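PDB 5Z3E: glycoside hydrolase 15-related protein from Kribbella flavida, which hydrolyses the alpha-1,6-glucosidic linkage of isomaltose from its non-reducing end, giving beta-D-glucose and D-glucose in the intracellular breakdown of a cyclic tetrasaccharide made from starch. Local coordinates for residues H44-I49 against S85-V90; D151-W156 against V182-A187; V161-R166 against E172-G177. The protein carries 1 engineered substitution. All coordinates share one frame; numbering follows the deposited sequence.

Contact 1 (H44-I49 against S85-V90); sequences HSHAVI and SRYGDV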
loop_
_atom_site.group_PDB
_atom_site.type_symbol
_atom_site.label_atom_id
_atom_site.label_comp_id
_atom_site.label_asym_id
_atom_site.label_seq_id
_atom_site.Cartn_x
_atom_site.Cartn_y
_atom_site.Cartn_z
ATOM N N HIS A 44 -10.258 -3.776 18.237
ATOM C CA HIS A 44 -9.549 -5.010 18.007
ATOM C C HIS A 44 -8.456 -4.842 16.961
ATOM O O HIS A 44 -7.385 -5.430 17.093
ATOM C CB HIS A 44 -10.517 -6.127 17.583
ATOM C CG HIS A 44 -9.838 -7.398 17.221
ATOM N ND1 HIS A 44 -9.234 -8.220 18.163
ATOM C CD2 HIS A 44 -9.584 -7.960 16.017
ATOM C CE1 HIS A 44 -8.664 -9.234 17.546
ATOM N NE2 HIS A 44 -8.867 -9.110 16.251
ATOM N N SER A 45 -8.719 -4.052 15.922
ATOM C CA SER A 45 -7.719 -3.816 14.894
ATOM C C SER A 45 -6.472 -3.176 15.483
ATOM O O SER A 45 -5.345 -3.570 15.168
ATOM C CB SER A 45 -8.291 -2.939 13.788
ATOM O OG SER A 45 -9.264 -3.634 13.007
ATOM N N HIS A 46 -6.648 -2.141 16.293
ATOM C CA HIS A 46 -5.510 -1.543 16.963
ATOM C C HIS A 46 -4.785 -2.557 17.830
ATOM O O HIS A 46 -3.546 -2.634 17.835
ATOM C CB HIS A 46 -5.955 -0.348 17.789
ATOM C CG HIS A 46 -4.882 0.142 18.710
ATOM N ND1 HIS A 46 -4.828 -0.197 20.023
ATOM C CD2 HIS A 46 -3.797 0.924 18.483
ATOM C CE1 HIS A 46 -3.747 0.340 20.559
ATOM N NE2 HIS A 46 -3.109 1.038 19.655
ATOM N N ALA A 47 -5.531 -3.370 18.586
ATOM C CA ALA A 47 -4.930 -4.325 19.486
ATOM C C ALA A 47 -4.140 -5.386 18.749
ATOM O O ALA A 47 -3.035 -5.730 19.169
ATOM C CB ALA A 47 -6.002 -4.968 20.376
ATOM N N VAL A 48 -4.667 -5.923 17.671
ATOM C CA VAL A 48 -3.991 -7.013 17.020
ATOM C C VAL A 48 -2.737 -6.509 16.271
ATOM O O VAL A 48 -1.723 -7.197 16.230
ATOM C CB VAL A 48 -4.981 -7.848 16.183
ATOM C CG1 VAL A 48 -5.371 -7.096 14.936
ATOM C CG2 VAL A 48 -4.419 -9.189 15.812
ATOM N N ILE A 49 -2.783 -5.293 15.732
ATOM C CA ILE A 49 -1.605 -4.725 15.091
ATOM C C ILE A 49 -0.503 -4.495 16.118
ATOM O O ILE A 49 0.661 -4.868 15.924
ATOM C CB ILE A 49 -1.962 -3.418 14.350
ATOM C CG1 ILE A 49 -2.795 -3.703 13.096
ATOM C CG2 ILE A 49 -0.701 -2.647 14.001
ATOM C CD1 ILE A 49 -3.513 -2.498 12.540
ATOM N N SER A 85 -1.637 5.517 13.126
ATOM C CA SER A 85 -1.442 6.940 13.346
ATOM C C SER A 85 -2.776 7.676 13.431
ATOM O O SER A 85 -2.986 8.514 14.315
ATOM C CB SER A 85 -0.583 7.517 12.218
ATOM O OG SER A 85 -0.421 8.911 12.379
ATOM N N ARG A 86 -3.709 7.339 12.545
ATOM C CA ARG A 86 -5.065 7.899 12.612
ATOM C C ARG A 86 -5.770 7.521 13.887
ATOM O O ARG A 86 -6.489 8.329 14.474
ATOM C CB ARG A 86 -5.875 7.440 11.401
ATOM C CG ARG A 86 -5.512 8.138 10.107
ATOM C CD ARG A 86 -6.161 7.468 8.928
ATOM N NE ARG A 86 -6.035 8.173 7.661
ATOM C CZ ARG A 86 -7.012 8.775 6.997
ATOM N NH1 ARG A 86 -8.219 8.884 7.509
ATOM N NH2 ARG A 86 -6.778 9.259 5.790
ATOM N N TYR A 87 -5.581 6.284 14.343
ATOM C CA TYR A 87 -6.173 5.820 15.586
ATOM C C TYR A 87 -5.633 6.593 16.766
ATOM O O TYR A 87 -6.321 6.712 17.784
ATOM C CB TYR A 87 -5.902 4.321 15.760
ATOM C CG TYR A 87 -6.681 3.658 16.852
ATOM C CD1 TYR A 87 -7.939 3.144 16.590
ATOM C CD2 TYR A 87 -6.174 3.506 18.120
ATOM C CE1 TYR A 87 -8.669 2.505 17.565
ATOM C CE2 TYR A 87 -6.936 2.859 19.128
ATOM C CZ TYR A 87 -8.168 2.375 18.820
ATOM O OH TYR A 87 -8.945 1.728 19.797
ATOM N N GLY A 88 -4.414 7.110 16.666
ATOM C CA GLY A 88 -3.820 7.963 17.677
ATOM C C GLY A 88 -2.688 7.336 18.454
ATOM O O GLY A 88 -2.213 7.940 19.416
ATOM N N ASP A 89 -2.230 6.150 18.050
ATOM C CA ASP A 89 -1.143 5.486 18.767
ATOM C C ASP A 89 0.197 5.965 18.181
ATOM O O ASP A 89 0.810 5.346 17.315
ATOM C CB ASP A 89 -1.287 3.978 18.748
ATOM C CG ASP A 89 -0.342 3.274 19.678
ATOM O OD1 ASP A 89 0.698 3.843 20.059
ATOM O OD2 ASP A 89 -0.650 2.105 20.037
ATOM N N VAL A 90 0.592 7.146 18.645
ATOM C CA VAL A 90 1.787 7.813 18.161
ATOM C C VAL A 90 3.015 6.979 18.445
ATOM O O VAL A 90 3.924 6.904 17.603
ATOM C CB VAL A 90 1.876 9.200 18.789
ATOM C CG1 VAL A 90 3.152 9.914 18.438
ATOM C CG2 VAL A 90 0.673 10.083 18.387
#
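H46 meets two residues of the other segment: Y87 puts CE2 over the rim of one face of its ring, and D89 sits at its edge. The polar part is a histidine-carboxylate hydrogen bond. H46 NE2 donates to D89 OD2 over 2.7 Å, and the N-H...O angle is 167°, so the bond is nearly straight. The acceptor lies close to the imidazole plane. OD2 receives the bond on its anti lone pair, the one turned away from OD1. The carboxylate is turned well out of the ring plane. OD1 has its own partner, the backbone N of S92, which makes D89 the N-cap of helix 90-105. Both carboxylate oxygens are thus engaged, and this should fix the rotation of the group.

The two segments join helix 32-52 to the C-terminal end of helix 74-87, both part of the mainly helical (alpha/alpha)6-barrel fold of glycoside hydrolase family 15. Helix 74-87 ends in a Schellman motif. G88, with positive phi, is its C-prime residue, and D89 N bonds to I84 O. The chain turns there, between Y87 and D89, and both of these residues point toward H46.

The aromatic part is a near-parallel pair. The H46 and Y87 planes differ by 8°, but the rings are strongly offset, with little face-to-face overlap. H46 CG is 3.4 Å from Y87 CE2, at the rim of the phenol ring. H46 CB is the atom that sits over the tyrosine face. It lies 3.7 Å from the centroid of the Y87 ring, almost on the ring normal, as a CH-pi contact. H46 CG is anti to its own backbone N (chi1 169°), which carries the imidazole past the tyrosine to D89. Nearby, L389 of helix 382-394 touches Y87, and I84 touches both H46 and D89.

Contact 2 (D151-W156 against V182-A187); sequences DGYGMW and VDYLLA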
loop_
_atom_site.group_PDB
_atom_site.type_symbol
_atom_site.label_atom_id
_atom_site.label_comp_id
_atom_site.label_asym_id
_atom_site.label_seq_id
_atom_site.Cartn_x
_atom_site.Cartn_y
_atom_site.Cartn_z
ATOM N N ASP A 151 7.316 0.059 -5.143
ATOM C CA ASP A 151 6.172 0.752 -4.543
ATOM C C ASP A 151 6.344 1.025 -3.065
ATOM O O ASP A 151 5.915 2.075 -2.570
ATOM C CB ASP A 151 4.860 -0.018 -4.772
ATOM C CG ASP A 151 4.853 -1.374 -4.151
ATOM O OD1 ASP A 151 5.632 -2.229 -4.625
ATOM O OD2 ASP A 151 4.107 -1.574 -3.170
ATOM N N GLY A 152 6.923 0.082 -2.329
ATOM C CA GLY A 152 6.942 0.200 -0.885
ATOM C C GLY A 152 7.732 1.393 -0.394
ATOM O O GLY A 152 7.401 2.008 0.616
ATOM N N TYR A 153 8.801 1.744 -1.108
ATOM C CA TYR A 153 9.598 2.895 -0.743
ATOM C C TYR A 153 8.807 4.185 -0.918
ATOM O O TYR A 153 8.920 5.107 -0.110
ATOM C CB TYR A 153 10.920 2.905 -1.569
ATOM C CG TYR A 153 11.744 1.663 -1.274
ATOM C CD1 TYR A 153 12.485 1.562 -0.104
ATOM C CD2 TYR A 153 11.749 0.562 -2.101
ATOM C CE1 TYR A 153 13.148 0.398 0.234
ATOM C CE2 TYR A 153 12.395 -0.603 -1.772
ATOM C CZ TYR A 153 13.086 -0.705 -0.575
ATOM O OH TYR A 153 13.721 -1.840 -0.149
ATOM N N GLY A 154 7.998 4.263 -1.982
ATOM C CA GLY A 154 7.128 5.416 -2.166
ATOM C C GLY A 154 6.064 5.502 -1.089
ATOM O O GLY A 154 5.775 6.579 -0.552
ATOM N N MET A 155 5.448 4.366 -0.759
ATOM C CA MET A 155 4.453 4.347 0.296
ATOM C C MET A 155 5.043 4.799 1.609
ATOM O O MET A 155 4.392 5.524 2.369
ATOM C CB MET A 155 3.834 2.966 0.432
ATOM C CG MET A 155 3.168 2.498 -0.833
ATOM S SD MET A 155 2.036 1.176 -0.469
ATOM C CE MET A 155 1.577 0.628 -2.106
ATOM N N TRP A 156 6.271 4.378 1.924
ATOM C CA TRP A 156 6.829 4.754 3.211
ATOM C C TRP A 156 7.000 6.267 3.300
ATOM O O TRP A 156 6.666 6.884 4.314
ATOM C CB TRP A 156 8.156 4.053 3.498
ATOM C CG TRP A 156 8.638 4.468 4.862
ATOM C CD1 TRP A 156 7.983 4.267 6.027
ATOM C CD2 TRP A 156 9.772 5.277 5.187
ATOM N NE1 TRP A 156 8.635 4.855 7.068
ATOM C CE2 TRP A 156 9.734 5.498 6.581
ATOM C CE3 TRP A 156 10.825 5.831 4.443
ATOM C CZ2 TRP A 156 10.732 6.216 7.250
ATOM C CZ3 TRP A 156 11.797 6.545 5.118
ATOM C CH2 TRP A 156 11.745 6.729 6.507
ATOM N N VAL A 182 14.418 8.616 -1.096
ATOM C CA VAL A 182 14.263 9.596 -2.157
ATOM C C VAL A 182 15.308 9.385 -3.235
ATOM O O VAL A 182 14.994 9.352 -4.427
ATOM C CB VAL A 182 14.310 11.045 -1.624
ATOM C CG1 VAL A 182 14.394 12.027 -2.769
ATOM C CG2 VAL A 182 13.104 11.349 -0.757
ATOM N N ASP A 183 16.575 9.263 -2.847
ATOM C CA ASP A 183 17.625 9.085 -3.849
ATOM C C ASP A 183 17.350 7.847 -4.702
ATOM O O ASP A 183 17.561 7.854 -5.915
ATOM C CB ASP A 183 18.992 8.972 -3.180
ATOM C CG ASP A 183 19.550 10.297 -2.672
ATOM O OD1 ASP A 183 19.082 11.371 -3.086
ATOM O OD2 ASP A 183 20.543 10.217 -1.904
ATOM N N TYR A 184 16.927 6.763 -4.060
ATOM C CA TYR A 184 16.627 5.521 -4.767
ATOM C C TYR A 184 15.488 5.729 -5.768
ATOM O O TYR A 184 15.597 5.325 -6.936
ATOM C CB TYR A 184 16.282 4.468 -3.724
ATOM C CG TYR A 184 16.049 3.074 -4.264
ATOM C CD1 TYR A 184 17.073 2.328 -4.812
ATOM C CD2 TYR A 184 14.802 2.466 -4.173
ATOM C CE1 TYR A 184 16.877 1.033 -5.254
ATOM C CE2 TYR A 184 14.591 1.168 -4.592
ATOM C CZ TYR A 184 15.633 0.443 -5.121
ATOM O OH TYR A 184 15.522 -0.857 -5.512
ATOM N N LEU A 185 14.391 6.336 -5.325
ATOM C CA LEU A 185 13.253 6.518 -6.202
ATOM C C LEU A 185 13.505 7.490 -7.329
ATOM O O LEU A 185 13.019 7.285 -8.442
ATOM C CB LEU A 185 12.029 6.937 -5.396
ATOM C CG LEU A 185 11.475 5.871 -4.459
ATOM C CD1 LEU A 185 10.362 6.438 -3.624
ATOM C CD2 LEU A 185 11.034 4.643 -5.232
ATOM N N LEU A 186 14.273 8.553 -7.080
ATOM C CA LEU A 186 14.572 9.485 -8.163
ATOM C C LEU A 186 15.336 8.775 -9.282
ATOM O O LEU A 186 15.185 9.119 -10.445
ATOM C CB LEU A 186 15.347 10.699 -7.661
ATOM C CG LEU A 186 14.579 11.644 -6.748
ATOM C CD1 LEU A 186 15.524 12.711 -6.233
ATOM C CD2 LEU A 186 13.403 12.291 -7.439
ATOM N N ALA A 187 16.174 7.808 -8.929
ATOM C CA ALA A 187 16.937 7.058 -9.915
ATOM C C ALA A 187 16.130 5.995 -10.631
ATOM O O ALA A 187 16.406 5.717 -11.800
ATOM C CB ALA A 187 18.135 6.417 -9.248
#
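Y153 offers one face of its ring to the edge of Y184. The pair is T-shaped, with planes at 70° and centroids of the two rings 5.2 Å apart. The approach is off-centre: Y184 CE2 comes to 3.8 Å from Y153 CD2, near the rim of the Y153 ring. With chi1 near 180° (-175°), the Y184 ring swings away from its own backbone N, and its CD2-CE2 side meets Y153. Both hydroxyls bond to the loop between helix 108-119 and strand 134-135. Y153 OH bonds to P131 O, and Y184 OH bonds to L130 N. These two bonds pin the outer ends of the rings to neighbouring residues of one loop.

L185 packs beside the ring pair. Its CD1 methyl lies against the helix backbone, 3.6 Å from G154 N. It also comes to 3.7 Å from G154 CA, so the glycine brings its bare backbone up to the leucine. The other methyl, CD2, is 4.1 Å from Y153 CB. The closest pair of CA atoms is G154 and L185, at 7.4 Å. All four touching residues are buried. I212 of helix 206-220 also touches L185, while L104 of helix 90-105 touches Y153.

The axes of the two short segments pass 10.0 Å apart at -130°. This is oblique, apolar packing of consecutive helices, 151-167 and 175-188, within the helical (alpha/alpha)6 barrel of family 15 enzymes.

Contact 3 (V161-R166 against E172-G177); sequences VTHAAR and ERWRAG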
loop_
_atom_site.group_PDB
_atom_site.type_symbol
_atom_site.label_atom_id
_atom_site.label_comp_id
_atom_site.label_asym_id
_atom_site.label_seq_id
_atom_site.Cartn_x
_atom_site.Cartn_y
_atom_site.Cartn_z
ATOM N N VAL A 161 5.655 11.138 6.182
ATOM C CA VAL A 161 5.313 12.553 6.086
ATOM C C VAL A 161 3.925 12.792 6.646
ATOM O O VAL A 161 3.689 13.756 7.392
ATOM C CB VAL A 161 5.432 13.031 4.631
ATOM C CG1 VAL A 161 4.842 14.433 4.469
ATOM C CG2 VAL A 161 6.884 13.032 4.183
ATOM N N THR A 162 2.976 11.943 6.285
ATOM C CA THR A 162 1.586 12.112 6.723
ATOM C C THR A 162 1.488 12.000 8.236
ATOM O O THR A 162 0.782 12.784 8.896
ATOM C CB THR A 162 0.682 11.090 6.016
ATOM O OG1 THR A 162 0.760 11.298 4.612
ATOM C CG2 THR A 162 -0.767 11.227 6.430
ATOM N N HIS A 163 2.191 11.032 8.820
ATOM C CA HIS A 163 2.220 10.850 10.267
ATOM C C HIS A 163 2.801 12.066 10.976
ATOM O O HIS A 163 2.252 12.551 11.960
ATOM C CB HIS A 163 3.032 9.594 10.568
ATOM C CG HIS A 163 3.272 9.366 12.016
ATOM N ND1 HIS A 163 2.235 9.147 12.909
ATOM C CD2 HIS A 163 4.431 9.333 12.710
ATOM C CE1 HIS A 163 2.790 8.984 14.092
ATOM N NE2 HIS A 163 4.114 9.091 14.012
ATOM N N ALA A 164 3.942 12.556 10.482
ATOM C CA ALA A 164 4.565 13.695 11.111
ATOM C C ALA A 164 3.693 14.931 11.044
ATOM O O ALA A 164 3.645 15.721 12.000
ATOM C CB ALA A 164 5.930 13.963 10.502
ATOM N N ALA A 165 3.014 15.138 9.931
ATOM C CA ALA A 165 2.108 16.281 9.821
ATOM C C ALA A 165 0.946 16.141 10.781
ATOM O O ALA A 165 0.547 17.111 11.435
ATOM C CB ALA A 165 1.597 16.412 8.393
ATOM N N ARG A 166 0.372 14.948 10.889
ATOM C CA ARG A 166 -0.786 14.724 11.746
ATOM C C ARG A 166 -0.468 15.040 13.194
ATOM O O ARG A 166 -1.289 15.616 13.906
ATOM C CB ARG A 166 -1.235 13.272 11.613
ATOM C CG ARG A 166 -2.404 12.898 12.513
ATOM C CD ARG A 166 -2.877 11.471 12.278
ATOM N NE ARG A 166 -3.475 11.357 10.942
ATOM C CZ ARG A 166 -2.990 10.669 9.911
ATOM N NH1 ARG A 166 -3.583 10.758 8.740
ATOM N NH2 ARG A 166 -1.919 9.906 10.035
ATOM N N GLU A 172 13.233 15.370 11.105
ATOM C CA GLU A 172 14.665 15.086 11.212
ATOM C C GLU A 172 14.915 13.755 11.913
ATOM O O GLU A 172 15.943 13.117 11.686
ATOM C CB GLU A 172 15.402 16.250 11.879
ATOM C CG GLU A 172 16.914 16.132 11.886
ATOM C CD GLU A 172 17.599 16.223 10.537
ATOM O OE1 GLU A 172 17.001 16.632 9.552
ATOM O OE2 GLU A 172 18.797 15.905 10.475
ATOM N N ARG A 173 13.981 13.299 12.767
ATOM C CA ARG A 173 14.079 11.976 13.386
ATOM C C ARG A 173 14.289 10.862 12.367
ATOM O O ARG A 173 14.961 9.878 12.682
ATOM C CB ARG A 173 12.793 11.735 14.195
ATOM C CG ARG A 173 12.634 10.341 14.816
ATOM C CD ARG A 173 11.489 10.340 15.778
ATOM N NE ARG A 173 11.212 8.991 16.264
ATOM C CZ ARG A 173 10.179 8.676 17.044
ATOM N NH1 ARG A 173 9.349 9.628 17.442
ATOM N NH2 ARG A 173 9.956 7.425 17.405
ATOM N N TRP A 174 13.686 11.006 11.184
ATOM C CA TRP A 174 13.683 9.959 10.160
ATOM C C TRP A 174 14.321 10.418 8.850
ATOM O O TRP A 174 14.280 9.703 7.852
ATOM C CB TRP A 174 12.243 9.488 9.909
ATOM C CG TRP A 174 11.589 8.942 11.144
ATOM C CD1 TRP A 174 11.984 7.857 11.862
ATOM C CD2 TRP A 174 10.413 9.438 11.810
ATOM N NE1 TRP A 174 11.143 7.641 12.924
ATOM C CE2 TRP A 174 10.173 8.603 12.908
ATOM C CE3 TRP A 174 9.548 10.518 11.595
ATOM C CZ2 TRP A 174 9.081 8.795 13.767
ATOM C CZ3 TRP A 174 8.500 10.708 12.462
ATOM C CH2 TRP A 174 8.269 9.853 13.524
ATOM N N ARG A 175 14.926 11.604 8.840
ATOM C CA ARG A 175 15.362 12.240 7.606
ATOM C C ARG A 175 16.429 11.454 6.863
ATOM O O ARG A 175 16.386 11.391 5.625
ATOM C CB ARG A 175 15.837 13.664 7.905
ATOM C CG ARG A 175 16.562 14.357 6.760
ATOM C CD ARG A 175 15.656 14.646 5.562
ATOM N NE ARG A 175 16.416 15.371 4.537
ATOM C CZ ARG A 175 16.718 16.663 4.593
ATOM N NH1 ARG A 175 16.145 17.454 5.489
ATOM N NH2 ARG A 175 17.569 17.176 3.713
ATOM N N ALA A 176 17.426 10.900 7.559
ATOM C CA ALA A 176 18.490 10.232 6.823
ATOM C C ALA A 176 17.952 9.005 6.093
ATOM O O ALA A 176 18.428 8.671 5.004
ATOM C CB ALA A 176 19.665 9.929 7.716
ATOM N N GLY A 177 16.943 8.336 6.650
ATOM C CA GLY A 177 16.288 7.243 5.944
ATOM C C GLY A 177 15.430 7.732 4.768
ATOM O O GLY A 177 15.460 7.143 3.691
#
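H163 turns the edge of its ring toward the outer end of the W174 indole. The two residues belong to a helix-loop-helix connection of the family 15 (alpha/alpha)6 barrel. H163 is on helix 151-167, and W174 is the N-cap residue of helix 175-188. The long axes of the two side chains cross at about a right angle. The pair meets at a slant: the ring planes are inclined at 51°, and the centroid of the H163 ring lies 6.0 Å from that of the six-membered ring of W174. W174 CH2 lies close to the imidazole plane.

W174 has CG anti to its carbonyl carbon (chi1 -59°), and the indole extends from the turn toward helix 151-167. In the conformer given, its neighbour R173 lies along one face of the indole, where R173 CG is in van der Waals contact. H97 of helix 90-105 meets both aromatic rings and is edge-to-face with W174.

The polar ends of the pair point to different partners. H163 ND1 bonds to S85 OG. W174 NE1 bonds to D98 OD1, which in the same R173 conformer also takes a salt bridge from R173 NE. That carboxylate oxygen then holds two neighbouring side chains of the turn. The closest touch between the segments is a carbon-carbon one, H163 CD2 to W174 CH2 at 4.0 Å.

In the fold
Contact 1 is a surface contact, while contacts 2 and 3 are buried. Contacts 2 and 3 hold the same two elements, helices 151-167 and 175-188. Contact 3 lies near the connecting turn and is nested inside the loop that contact 2 closes. They touch where W156 packs on G177. Contact 1 joins different helices, yet it meets contact 3 through S85, which is shared by H163 and R166. Contacts 1 and 2 do not touch; their centres are about 25 Å apart. The chemistry follows the place. Contact 1 combines ring packing with a histidine-carboxylate bond. Contacts 2 and 3 are made by apolar and aromatic packing, and the polar atoms of their aromatic side chains bond to other parts of the chain.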